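Local coordinates for protein possible adhesin (Caldicellulosiruptor kronotskyensis, PDB 4WA0) that probably mediates attachment of a thermophilic bacterium to cellulose, this chain being its C-terminal beta-helix domain, which carries a magnesium ion, at residues N19-L24 and F321-T326; K126-G131 and V148-T153; I267-A272 and T301-G306. One frame throughout, in Å; residues are numbered along the deposited sequence.

Overall arrangement
The chain begins inside the beta-helix, not at its end. Strand 17-19 belongs to the first coil, and successive coils then stack away from it in one direction; within them contact 2 (126-131 with 148-153) joins two consecutive coils, closing a loop of 16 residues that is mostly strand. After the chain has returned along the molecule, contact 3 (267-272 with 301-306) joins the edge strand near the magnesium site to the next one. Contact 1 (19-24 with 321-326) then brings the late coils against the first and closes a long loop holding both other contacts, which follow one another in series. Contacts 1 and 3 touch through neighbouring strands 320-325 and 299-302.

Contact 1 of 3, residues N19-L24 and F321-T326; sequences NTNKNL and FNINAT
The carboxamides of Asn19 and Asn322 lie side by side and point the same way, their planes turned 35° apart. ND2 of Asn19 donates within its own amide plane to OD1 of Asn322 at 2.7 Å. The bond is nearly straight, but the donor sits 30° off the carbonyl plane of Asn322. The same OD1 of Asn322 also rests 3.3 Å from Asn19 CB. A second flat group, the amide of Asn21, has the methyl CG2 of Ile323 over one face, displaced toward its oxygen: OD1 of Asn21 is 3.4 Å from that methyl. Asn21 reaches it by placing CG between its backbone N and carbonyl carbon (chi1 57°). This OD1 is buried by the contact and has no polar partner in the model.

Beneath the paired amides the backbones run parallel. Asn19 gives its N-H to Phe321 O (2.9 Å) and receives the N-H of Ile323 at its own O (3.1 Å); its N-H and C=O thus bond to the residues before and after Asn322, the pattern of a parallel bridge. Beyond Thr20 the chains diverge, and a water in the widening gap lies within hydrogen-bonding distance of Thr20 O and Ile323 O. Ile323 itself turns inward, where it also packs on Ile12 and Phe302, while Thr20 OG1 takes the backbone N-H of Asp40 in the following turn.

Strand 17-19 is the first strand of its sheet in sequence, and 320-325 the last; their pairing welds late coils onto the first coil. Like residues aligned side by side on adjacent coils, here with one amide-to-amide bond added to the backbone ladder, are characteristic of a parallel beta-helix.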
ATOM      1  N   ASN A  19      -8.544   6.553  -0.096  1.00 10.95           N
ATOM      2  CA  ASN A  19      -7.759   7.710   0.192  1.00 12.18           C
ATOM      3  C   ASN A  19      -7.361   7.699   1.652  1.00 11.21           C
ATOM      4  O   ASN A  19      -8.216   7.810   2.533  1.00 11.03           O
ATOM      5  CB  ASN A  19      -8.555   8.960  -0.102  1.00 13.14           C
ATOM      6  CG  ASN A  19      -9.010   9.018  -1.559  1.00 17.83           C
ATOM      7  OD1 ASN A  19      -8.266   8.751  -2.473  1.00 21.03           O
ATOM      8  ND2 ASN A  19     -10.265   9.399  -1.754  1.00 23.20           N
ATOM      9  N   THR A  20      -6.084   7.474   1.965  1.00 10.57           N
ATOM     10  CA  THR A  20      -5.624   7.499   3.342  1.00 11.13           C
ATOM     11  C   THR A  20      -5.553   8.925   3.948  1.00 10.83           C
ATOM     12  O   THR A  20      -5.639   9.958   3.281  1.00 11.39           O
ATOM     13  CB  THR A  20      -4.286   6.790   3.574  1.00 12.82           C
ATOM     14  OG1 THR A  20      -3.242   7.588   3.057  1.00 12.69           O
ATOM     15  CG2 THR A  20      -4.234   5.508   2.856  1.00 13.05           C
ATOM     16  N   ASN A  21      -5.442   8.941   5.271  1.00 12.88           N
ATOM     17  CA  ASN A  21      -5.223  10.166   5.969  1.00 12.83           C
ATOM     18  C   ASN A  21      -3.720  10.441   6.058  1.00 13.47           C
ATOM     19  O   ASN A  21      -2.893   9.574   5.749  1.00 14.09           O
ATOM     20  CB  ASN A  21      -5.821  10.097   7.383  1.00 12.60           C
ATOM     21  CG  ASN A  21      -5.288   8.958   8.242  1.00 12.96           C
ATOM     22  OD1 ASN A  21      -5.135   7.837   7.791  1.00 14.13           O
ATOM     23  ND2 ASN A  21      -5.125   9.218   9.527  1.00 14.23           N
ATOM     24  N   LYS A  22      -3.355  11.692   6.406  1.00 12.60           N
ATOM     25  CA  LYS A  22      -1.936  11.996   6.712  1.00 13.27           C
ATOM     26  C   LYS A  22      -1.429  11.374   8.000  1.00 11.37           C
ATOM     27  O   LYS A  22      -2.183  11.075   8.960  1.00 11.89           O
ATOM     28  CB  LYS A  22      -1.810  13.499   6.822  1.00 14.44           C
ATOM     29  CG  LYS A  22      -2.075  14.151   5.436  1.00 16.66           C
ATOM     30  CD  LYS A  22      -2.147  15.629   5.540  1.00 21.05           C
ATOM     31  CE  LYS A  22      -2.704  16.325   4.325  1.00 20.71           C
ATOM     32  NZ  LYS A  22      -1.869  16.327   3.128  1.00 22.13           N
ATOM     33  N   ASN A  23      -0.160  11.073   8.043  1.00 11.99           N
ATOM     34  CA  ASN A  23       0.477  10.513   9.284  1.00 11.64           C
ATOM     35  C   ASN A  23      -0.172   9.190   9.715  1.00 11.87           C
ATOM     36  O   ASN A  23      -0.514   8.974  10.855  1.00 11.24           O
ATOM     37  CB  ASN A  23       0.426  11.558  10.360  1.00 11.99           C
ATOM     38  CG  ASN A  23       1.371  12.764  10.072  1.00 12.99           C
ATOM     39  OD1 ASN A  23       2.337  12.714   9.268  1.00 12.84           O
ATOM     40  ND2 ASN A  23       1.094  13.845  10.719  1.00 14.48           N
ATOM     41  N   LEU A  24      -0.406   8.335   8.748  1.00 10.67           N
ATOM     42  CA  LEU A  24      -0.947   7.010   8.974  1.00 10.31           C
ATOM     43  C   LEU A  24       0.212   6.072   9.212  1.00 10.70           C
ATOM     44  O   LEU A  24       1.110   5.980   8.349  1.00 10.70           O
ATOM     45  CB  LEU A  24      -1.757   6.557   7.740  1.00 10.52           C
ATOM     46  CG  LEU A  24      -2.251   5.089   7.722  1.00  9.75           C
ATOM     47  CD1 LEU A  24      -3.223   4.815   8.862  1.00  9.83           C
ATOM     48  CD2 LEU A  24      -2.945   4.654   6.444  1.00 11.07           C
ATOM     49  N   PHE A 321     -13.711   5.041  -0.338  1.00 17.13           N
ATOM     50  CA  PHE A 321     -13.427   5.055   1.069  1.00 15.30           C
ATOM     51  C   PHE A 321     -12.375   6.119   1.402  1.00 14.57           C
ATOM     52  O   PHE A 321     -11.323   6.124   0.773  1.00 16.16           O
ATOM     53  CB  PHE A 321     -12.906   3.704   1.466  1.00 15.44           C
ATOM     54  CG  PHE A 321     -12.618   3.563   2.914  1.00 16.03           C
ATOM     55  CD1 PHE A 321     -13.527   4.023   3.844  1.00 17.85           C
ATOM     56  CD2 PHE A 321     -11.535   2.909   3.351  1.00 16.86           C
ATOM     57  CE1 PHE A 321     -13.281   3.889   5.192  1.00 18.96           C
ATOM     58  CE2 PHE A 321     -11.277   2.727   4.686  1.00 18.72           C
ATOM     59  CZ  PHE A 321     -12.136   3.271   5.623  1.00 18.90           C
ATOM     60  N   ASN A 322     -12.668   6.989   2.359  1.00 12.09           N
ATOM     61  CA  ASN A 322     -11.711   7.958   2.887  1.00 12.70           C
ATOM     62  C   ASN A 322     -11.554   7.704   4.348  1.00 12.39           C
ATOM     63  O   ASN A 322     -12.623   7.469   5.070  1.00 12.98           O
ATOM     64  CB  ASN A 322     -12.242   9.399   2.691  1.00 13.91           C
ATOM     65  CG  ASN A 322     -12.505   9.724   1.209  1.00 18.24           C
ATOM     66  OD1 ASN A 322     -11.631  10.032   0.493  1.00 19.23           O
ATOM     67  ND2 ASN A 322     -13.718   9.431   0.754  1.00 22.64           N
ATOM     68  N   ILE A 323     -10.312   7.724   4.809  1.00 12.18           N
ATOM     69  CA  ILE A 323      -9.992   7.738   6.246  1.00 12.36           C
ATOM     70  C   ILE A 323      -9.693   9.187   6.552  1.00 14.75           C
ATOM     71  O   ILE A 323      -8.759   9.754   5.962  1.00 13.59           O
ATOM     72  CB  ILE A 323      -8.761   6.841   6.578  1.00 13.85           C
ATOM     73  CG1 ILE A 323      -9.059   5.394   6.191  1.00 13.79           C
ATOM     74  CG2 ILE A 323      -8.452   6.952   8.101  1.00 13.99           C
ATOM     75  CD1 ILE A 323      -7.797   4.568   6.372  1.00 16.35           C
ATOM     76  N   ASN A 324     -10.523   9.802   7.415  1.00 13.92           N
ATOM     77  CA  ASN A 324     -10.403  11.258   7.626  1.00 16.38           C
ATOM     78  C   ASN A 324     -10.087  11.563   9.081  1.00 17.37           C
ATOM     79  O   ASN A 324     -10.474  10.800   9.964  1.00 17.99           O
ATOM     80  CB  ASN A 324     -11.682  12.010   7.230  1.00 16.80           C
ATOM     81  CG  ASN A 324     -11.948  11.993   5.724  1.00 18.36           C
ATOM     82  OD1 ASN A 324     -11.047  11.751   4.923  1.00 18.98           O
ATOM     83  ND2 ASN A 324     -13.227  12.083   5.356  1.00 19.71           N
ATOM     84  N   ALA A 325      -9.399  12.670   9.301  1.00 21.60           N
ATOM     85  CA  ALA A 325      -9.041  13.155  10.667  1.00 25.12           C
ATOM     86  C   ALA A 325      -9.374  14.585  10.639  1.00 29.37           C
ATOM     87  O   ALA A 325      -8.707  15.374   9.961  1.00 31.53           O
ATOM     88  CB  ALA A 325      -7.547  12.974  10.985  1.00 30.12           C
ATOM     89  N   THR A 326     -10.411  14.958  11.378  1.00 28.18           N
ATOM     90  CA  THR A 326     -10.960  16.292  11.287  1.00 30.63           C
ATOM     91  C   THR A 326     -10.587  17.245  12.419  1.00 31.33           C
ATOM     92  O   THR A 326     -10.793  18.447  12.265  1.00 35.70           O
ATOM     93  CB  THR A 326     -12.495  16.229  11.166  1.00 30.32           C
ATOM     94  OG1 THR A 326     -13.013  15.294  12.129  1.00 25.57           O
ATOM     95  CG2 THR A 326     -12.909  15.820   9.721  1.00 34.29           C
TER
HETATM   96  O   HOH W   1      -8.260  11.146   3.840  1.00 26.46           O

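Contact 2 of 3, residues K126-G131 and V148-T153; sequences KLAGPG and VIDGAT
Leu127 and Ala128 pair in parallel with Val148 and Ile149: Ile149 N donates to Leu127 O at 2.9 Å, and Ile149 O in turn accepts the N-H of Gly129 at 3.1 Å. That carbonyl is used twice, since Ala152 N closes a type I' turn onto it, and the two donors arrive from opposite faces of its plane. Asp150 and Gly151 occupy the corner of the turn with positive phi angles, and Gly129 also has a positive phi, 131°, as its chain leaves the strand.

On one face of the pair, Ala128 CB rests 3.7 Å from CG1 of Ile149. The isoleucine holds CG1 between its backbone N and carbonyl carbon (chi1 71°), which carries the ethyl branch across toward the neighbouring strand. The extended chain of Lys126 crosses the isoleucine at a slant, with CE the atom that comes near CD1 of Ile149, at 4.1 Å. On the other face Leu127 and Val148 point into the interior of the beta-helix, where both touch Val154 and Leu127 also packs on Val132 and Met134. Such stacking of like apolar positions from one coil to the next is how a parallel beta-helix fills its core, and here the two segments are equivalent corners of consecutive coils.

The turn folds back beneath Leu127, bringing Ala152 CB to 3.6 Å from Leu127 CB, while CD2 of Leu127 lies 3.7 Å from Thr153 O. Farther out, CD of Pro130 sits 3.2 Å from Asp150 O. Two waters each link Gly131 N to Gly151 O, one through a weak bond to the nitrogen, and the N-H of Gly151 is taken up by Ser173 OG of the next coil.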
ATOM      1  N   LYS A 126      10.165   5.522 -14.972  1.00 10.76           N
ATOM      2  CA  LYS A 126      10.733   6.877 -15.089  1.00 12.36           C
ATOM      3  C   LYS A 126      11.094   7.400 -13.702  1.00 11.90           C
ATOM      4  O   LYS A 126      10.220   7.427 -12.830  1.00 11.91           O
ATOM      5  CB  LYS A 126       9.740   7.765 -15.778  1.00 12.66           C
ATOM      6  CG  LYS A 126      10.339   9.125 -15.953  1.00 16.04           C
ATOM      7  CD  LYS A 126       9.408  10.095 -16.594  1.00 17.95           C
ATOM      8  CE  LYS A 126      10.066  11.487 -16.480  1.00 21.03           C
ATOM      9  NZ  LYS A 126       9.340  12.415 -17.375  1.00 26.45           N
ATOM     10  N   LEU A 127      12.374   7.636 -13.483  1.00 10.23           N
ATOM     11  CA  LEU A 127      12.853   8.311 -12.258  1.00 10.62           C
ATOM     12  C   LEU A 127      13.351   9.684 -12.652  1.00 11.59           C
ATOM     13  O   LEU A 127      14.142   9.792 -13.566  1.00 11.95           O
ATOM     14  CB  LEU A 127      13.984   7.591 -11.617  1.00 12.31           C
ATOM     15  CG  LEU A 127      13.628   6.284 -10.934  1.00 16.84           C
ATOM     16  CD1 LEU A 127      13.503   5.248 -11.965  1.00 18.78           C
ATOM     17  CD2 LEU A 127      14.858   5.890 -10.103  1.00 17.59           C
ATOM     18  N   ALA A 128      12.795  10.721 -12.007  1.00 10.56           N
ATOM     19  CA  ALA A 128      13.139  12.134 -12.383  1.00 10.71           C
ATOM     20  C   ALA A 128      13.292  12.991 -11.158  1.00 12.43           C
ATOM     21  O   ALA A 128      12.323  13.217 -10.428  1.00 14.40           O
ATOM     22  CB  ALA A 128      12.091  12.683 -13.301  1.00 11.88           C
ATOM     23  N   GLY A 129      14.503  13.453 -10.940  1.00 12.83           N
ATOM     24  CA  GLY A 129      14.748  14.484  -9.924  1.00 13.33           C
ATOM     25  C   GLY A 129      15.891  14.162  -8.983  1.00 13.32           C
ATOM     26  O   GLY A 129      16.255  12.997  -8.777  1.00 13.29           O
ATOM     27  N   PRO A 130      16.478  15.199  -8.366  1.00 13.21           N
ATOM     28  CA  PRO A 130      17.505  14.954  -7.414  1.00 13.25           C
ATOM     29  C   PRO A 130      17.022  14.084  -6.266  1.00 12.92           C
ATOM     30  O   PRO A 130      15.909  14.188  -5.797  1.00 13.39           O
ATOM     31  CB  PRO A 130      17.880  16.366  -6.900  1.00 14.96           C
ATOM     32  CG  PRO A 130      17.539  17.237  -8.032  1.00 15.70           C
ATOM     33  CD  PRO A 130      16.240  16.660  -8.550  1.00 14.58           C
ATOM     34  N   GLY A 131      17.906  13.215  -5.824  1.00 13.32           N
ATOM     35  CA  GLY A 131      17.593  12.359  -4.695  1.00 11.87           C
ATOM     36  C   GLY A 131      16.659  11.170  -4.900  1.00 11.00           C
ATOM     37  O   GLY A 131      16.340  10.502  -3.895  1.00 11.17           O
ATOM     38  N   VAL A 148      16.053   7.518 -16.542  1.00  9.67           N
ATOM     39  CA  VAL A 148      16.687   7.975 -15.309  1.00  9.31           C
ATOM     40  C   VAL A 148      17.259   9.368 -15.538  1.00  9.76           C
ATOM     41  O   VAL A 148      18.274   9.513 -16.246  1.00 10.77           O
ATOM     42  CB  VAL A 148      17.798   7.001 -14.840  1.00  8.97           C
ATOM     43  CG1 VAL A 148      18.304   7.310 -13.438  1.00  9.91           C
ATOM     44  CG2 VAL A 148      17.392   5.511 -14.910  1.00  9.24           C
ATOM     45  N   ILE A 149      16.586  10.386 -15.042  1.00 10.39           N
ATOM     46  CA  ILE A 149      16.900  11.788 -15.421  1.00 11.05           C
ATOM     47  C   ILE A 149      16.954  12.753 -14.231  1.00 11.91           C
ATOM     48  O   ILE A 149      16.383  12.496 -13.144  1.00 10.95           O
ATOM     49  CB  ILE A 149      15.957  12.330 -16.532  1.00 11.24           C
ATOM     50  CG1 ILE A 149      14.521  12.586 -16.065  1.00 11.04           C
ATOM     51  CG2 ILE A 149      15.990  11.372 -17.751  1.00 11.45           C
ATOM     52  CD1 ILE A 149      13.676  13.300 -17.052  1.00 11.65           C
ATOM     53  N   ASP A 150      17.555  13.911 -14.501  1.00 11.60           N
ATOM     54  CA  ASP A 150      17.422  15.061 -13.636  1.00 11.94           C
ATOM     55  C   ASP A 150      17.966  14.779 -12.237  1.00 12.50           C
ATOM     56  O   ASP A 150      17.511  15.393 -11.225  1.00 15.32           O
ATOM     57  CB  ASP A 150      15.970  15.562 -13.597  1.00 12.00           C
ATOM     58  CG  ASP A 150      15.451  16.024 -14.943  1.00 12.78           C
ATOM     59  OD1 ASP A 150      16.229  16.278 -15.919  1.00 13.91           O
ATOM     60  OD2 ASP A 150      14.218  16.167 -15.079  1.00 13.90           O
ATOM     61  N   GLY A 151      18.986  13.922 -12.155  1.00 12.03           N
ATOM     62  CA  GLY A 151      19.647  13.662 -10.912  1.00 12.23           C
ATOM     63  C   GLY A 151      19.353  12.345 -10.231  1.00 12.39           C
ATOM     64  O   GLY A 151      20.004  12.019  -9.222  1.00 13.51           O
ATOM     65  N   ALA A 152      18.365  11.609 -10.784  1.00 10.95           N
ATOM     66  CA  ALA A 152      17.990  10.326 -10.295  1.00 10.84           C
ATOM     67  C   ALA A 152      19.133   9.359 -10.502  1.00 10.72           C
ATOM     68  O   ALA A 152      19.943   9.547 -11.428  1.00 10.48           O
ATOM     69  CB  ALA A 152      16.716   9.844 -10.949  1.00 11.11           C
ATOM     70  N   THR A 153      19.229   8.355  -9.658  1.00 10.65           N
ATOM     71  CA  THR A 153      20.125   7.229  -9.874  1.00 11.57           C
ATOM     72  C   THR A 153      19.413   5.862  -9.784  1.00 10.86           C
ATOM     73  O   THR A 153      18.413   5.726  -9.084  1.00 10.25           O
ATOM     74  CB  THR A 153      21.380   7.176  -8.964  1.00 12.83           C
ATOM     75  OG1 THR A 153      21.068   6.823  -7.621  1.00 14.05           O
ATOM     76  CG2 THR A 153      22.011   8.586  -8.896  1.00 14.08           C
TER
HETATM   77  O   HOH W   2      19.901  11.083  -6.749  1.00 16.44           O
HETATM   78  O   HOH W   3      20.697  14.058  -7.220  1.00 28.56           O

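Contact 3 of 3, residues I267-A272 and T301-G306; sequences INDNEA and TFVGGG
Asp269 plants its carboxylate against the backbone of Thr301-Val303, and OD1 accepts the N-H of Val303 at 2.8 Å. The approach is from above the carboxylate, 40° out of its plane. With CG held between the backbone N and the carbonyl carbon (chi1 72°), the acid bends across to the segment 301-306; its other oxygen, OD2, lies at the edge of the Phe302 ring, 3.6 Å from CD1 and near the ring plane, and forms a salt bridge with Arg273 one helical turn on. Bound at both oxygens, the buried group is probably kept ionised.

Thr301 is held through its backbone as well: its N donates to Ile267 O at 2.9 Å, and its O accepts Asp269 N in a more bent bond. Its side chain runs alongside that of Asn268, OD1 of the asparagine standing 3.4 Å from CB of Thr301, and a water joins this OD1 to Thr301 OG1. The amide's other end, ND2, bonds to OE1 of Glu271.

CG2 of Val303, the third large contributor, touches both Asp269 OD1 (3.3 Å) and Asn270 OD1 (3.8 Å). The valine also touches Thr326, just past strand 320-325.

Strand 266-268 is the outermost of its parallel sheet within the chain, and Asn268 stands at the N-cap position of helix 269-280. The contact thus belongs to the end of a beta-helix, where the outermost strand of this sheet runs straight into a helix; this same helix supplies Glu275 to the magnesium site.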
ATOM      1  N   ILE A 267     -18.695   5.652   9.737  1.00 11.88           N
ATOM      2  CA  ILE A 267     -18.378   5.595  11.117  1.00 11.54           C
ATOM      3  C   ILE A 267     -17.542   6.814  11.535  1.00 12.39           C
ATOM      4  O   ILE A 267     -16.480   7.086  10.977  1.00 12.24           O
ATOM      5  CB  ILE A 267     -17.622   4.287  11.567  1.00 12.21           C
ATOM      6  CG1 ILE A 267     -18.390   3.035  11.200  1.00 12.78           C
ATOM      7  CG2 ILE A 267     -17.327   4.363  13.041  1.00 12.94           C
ATOM      8  CD1 ILE A 267     -17.558   1.747  11.273  1.00 13.54           C
ATOM      9  N   ASN A 268     -17.969   7.441  12.616  1.00 11.61           N
ATOM     10  CA  ASN A 268     -17.200   8.507  13.285  1.00 12.63           C
ATOM     11  C   ASN A 268     -16.788   8.042  14.696  1.00 13.12           C
ATOM     12  O   ASN A 268     -17.580   7.380  15.369  1.00 13.77           O
ATOM     13  CB  ASN A 268     -18.024   9.811  13.380  1.00 13.54           C
ATOM     14  CG  ASN A 268     -18.456  10.269  12.036  1.00 14.02           C
ATOM     15  OD1 ASN A 268     -17.683  10.217  11.072  1.00 15.25           O
ATOM     16  ND2 ASN A 268     -19.766  10.629  11.897  1.00 13.11           N
ATOM     17  N   ASP A 269     -15.547   8.315  15.086  1.00 13.04           N
ATOM     18  CA  ASP A 269     -15.037   7.565  16.242  1.00 17.05           C
ATOM     19  C   ASP A 269     -15.642   7.897  17.560  1.00 17.12           C
ATOM     20  O   ASP A 269     -15.769   7.006  18.404  1.00 17.41           O
ATOM     21  CB  ASP A 269     -13.530   7.523  16.291  1.00 18.25           C
ATOM     22  CG  ASP A 269     -12.925   8.821  16.658  1.00 19.94           C
ATOM     23  OD1 ASP A 269     -13.493   9.896  16.404  1.00 20.62           O
ATOM     24  OD2 ASP A 269     -11.796   8.736  17.221  1.00 27.97           O
ATOM     25  N   ASN A 270     -16.079   9.140  17.752  1.00 15.67           N
ATOM     26  CA  ASN A 270     -16.754   9.445  18.999  1.00 17.82           C
ATOM     27  C   ASN A 270     -18.110   8.703  19.116  1.00 16.45           C
ATOM     28  O   ASN A 270     -18.488   8.247  20.213  1.00 18.06           O
ATOM     29  CB  ASN A 270     -16.913  10.936  19.099  1.00 18.51           C
ATOM     30  CG  ASN A 270     -17.826  11.461  18.013  1.00 20.16           C
ATOM     31  OD1 ASN A 270     -17.629  11.173  16.850  1.00 19.93           O
ATOM     32  ND2 ASN A 270     -18.867  12.174  18.401  1.00 22.61           N
ATOM     33  N   GLU A 271     -18.867   8.569  18.024  1.00 14.47           N
ATOM     34  CA  GLU A 271     -20.030   7.716  17.966  1.00 14.70           C
ATOM     35  C   GLU A 271     -19.713   6.202  18.146  1.00 15.81           C
ATOM     36  O   GLU A 271     -20.469   5.464  18.822  1.00 15.11           O
ATOM     37  CB  GLU A 271     -20.801   7.916  16.641  1.00 14.53           C
ATOM     38  CG  GLU A 271     -21.467   9.307  16.652  1.00 17.25           C
ATOM     39  CD  GLU A 271     -21.710   9.962  15.302  1.00 18.31           C
ATOM     40  OE1 GLU A 271     -21.189   9.494  14.269  1.00 16.03           O
ATOM     41  OE2 GLU A 271     -22.384  11.064  15.316  1.00 16.67           O
ATOM     42  N   ALA A 272     -18.594   5.757  17.588  1.00 16.13           N
ATOM     43  CA  ALA A 272     -18.127   4.390  17.822  1.00 14.05           C
ATOM     44  C   ALA A 272     -17.842   4.148  19.318  1.00 14.96           C
ATOM     45  O   ALA A 272     -18.254   3.109  19.886  1.00 14.14           O
ATOM     46  CB  ALA A 272     -16.904   4.032  16.985  1.00 14.19           C
ATOM     47  N   THR A 301     -14.021   8.426  10.150  1.00 13.11           N
ATOM     48  CA  THR A 301     -13.460   9.719  10.599  1.00 13.60           C
ATOM     49  C   THR A 301     -13.089   9.614  12.054  1.00 15.36           C
ATOM     50  O   THR A 301     -13.849   9.129  12.888  1.00 15.24           O
ATOM     51  CB  THR A 301     -14.458  10.865  10.391  1.00 14.96           C
ATOM     52  OG1 THR A 301     -14.830  10.828   9.017  1.00 13.65           O
ATOM     53  CG2 THR A 301     -13.856  12.268  10.709  1.00 18.30           C
ATOM     54  N   PHE A 302     -11.935  10.176  12.341  1.00 16.27           N
ATOM     55  CA  PHE A 302     -11.364  10.232  13.693  1.00 17.65           C
ATOM     56  C   PHE A 302     -11.414  11.694  14.021  1.00 18.04           C
ATOM     57  O   PHE A 302     -10.897  12.538  13.253  1.00 18.13           O
ATOM     58  CB  PHE A 302      -9.948   9.645  13.726  1.00 19.13           C
ATOM     59  CG  PHE A 302      -9.898   8.197  13.419  1.00 17.63           C
ATOM     60  CD1 PHE A 302     -10.210   7.221  14.339  1.00 17.66           C
ATOM     61  CD2 PHE A 302      -9.607   7.777  12.114  1.00 17.47           C
ATOM     62  CE1 PHE A 302     -10.187   5.861  14.014  1.00 17.96           C
ATOM     63  CE2 PHE A 302      -9.625   6.441  11.811  1.00 17.15           C
ATOM     64  CZ  PHE A 302      -9.918   5.476  12.729  1.00 19.92           C
ATOM     65  N   VAL A 303     -12.155  12.029  15.094  1.00 19.02           N
ATOM     66  CA  VAL A 303     -12.472  13.439  15.346  1.00 24.28           C
ATOM     67  C   VAL A 303     -11.561  14.161  16.332  1.00 29.90           C
ATOM     68  O   VAL A 303     -11.564  15.388  16.352  1.00 31.79           O
ATOM     69  CB  VAL A 303     -13.969  13.696  15.747  1.00 26.60           C
ATOM     70  CG1 VAL A 303     -14.906  13.175  14.664  1.00 27.16           C
ATOM     71  CG2 VAL A 303     -14.305  13.040  17.065  1.00 26.70           C
ATOM     72  N   GLY A 304     -10.776  13.437  17.098  1.00 32.74           N
ATOM     73  CA  GLY A 304      -9.777  14.112  17.975  1.00 37.88           C
ATOM     74  C   GLY A 304      -8.698  15.029  17.371  1.00 35.86           C
ATOM     75  O   GLY A 304      -8.220  14.845  16.246  1.00 33.02           O
ATOM     76  N   GLY A 305      -8.232  15.995  18.150  1.00 33.61           N
ATOM     77  CA  GLY A 305      -7.016  16.786  17.721  1.00 34.09           C
ATOM     78  C   GLY A 305      -5.732  15.969  17.679  1.00 27.10           C
ATOM     79  O   GLY A 305      -4.759  16.320  17.002  1.00 31.74           O
ATOM     80  N   GLY A 306      -5.733  14.868  18.431  1.00 23.88           N
ATOM     81  CA  GLY A 306      -4.517  14.103  18.700  1.00 21.54           C
ATOM     82  C   GLY A 306      -4.480  12.745  18.008  1.00 19.30           C
ATOM     83  O   GLY A 306      -5.390  12.335  17.317  1.00 16.38           O
TER
HETATM   84  O   HOH W   4     -17.107   9.299   8.664  1.00 12.68           O
HETATM   85  O   HOH W   5     -10.024  10.380  17.461  1.00 32.75           O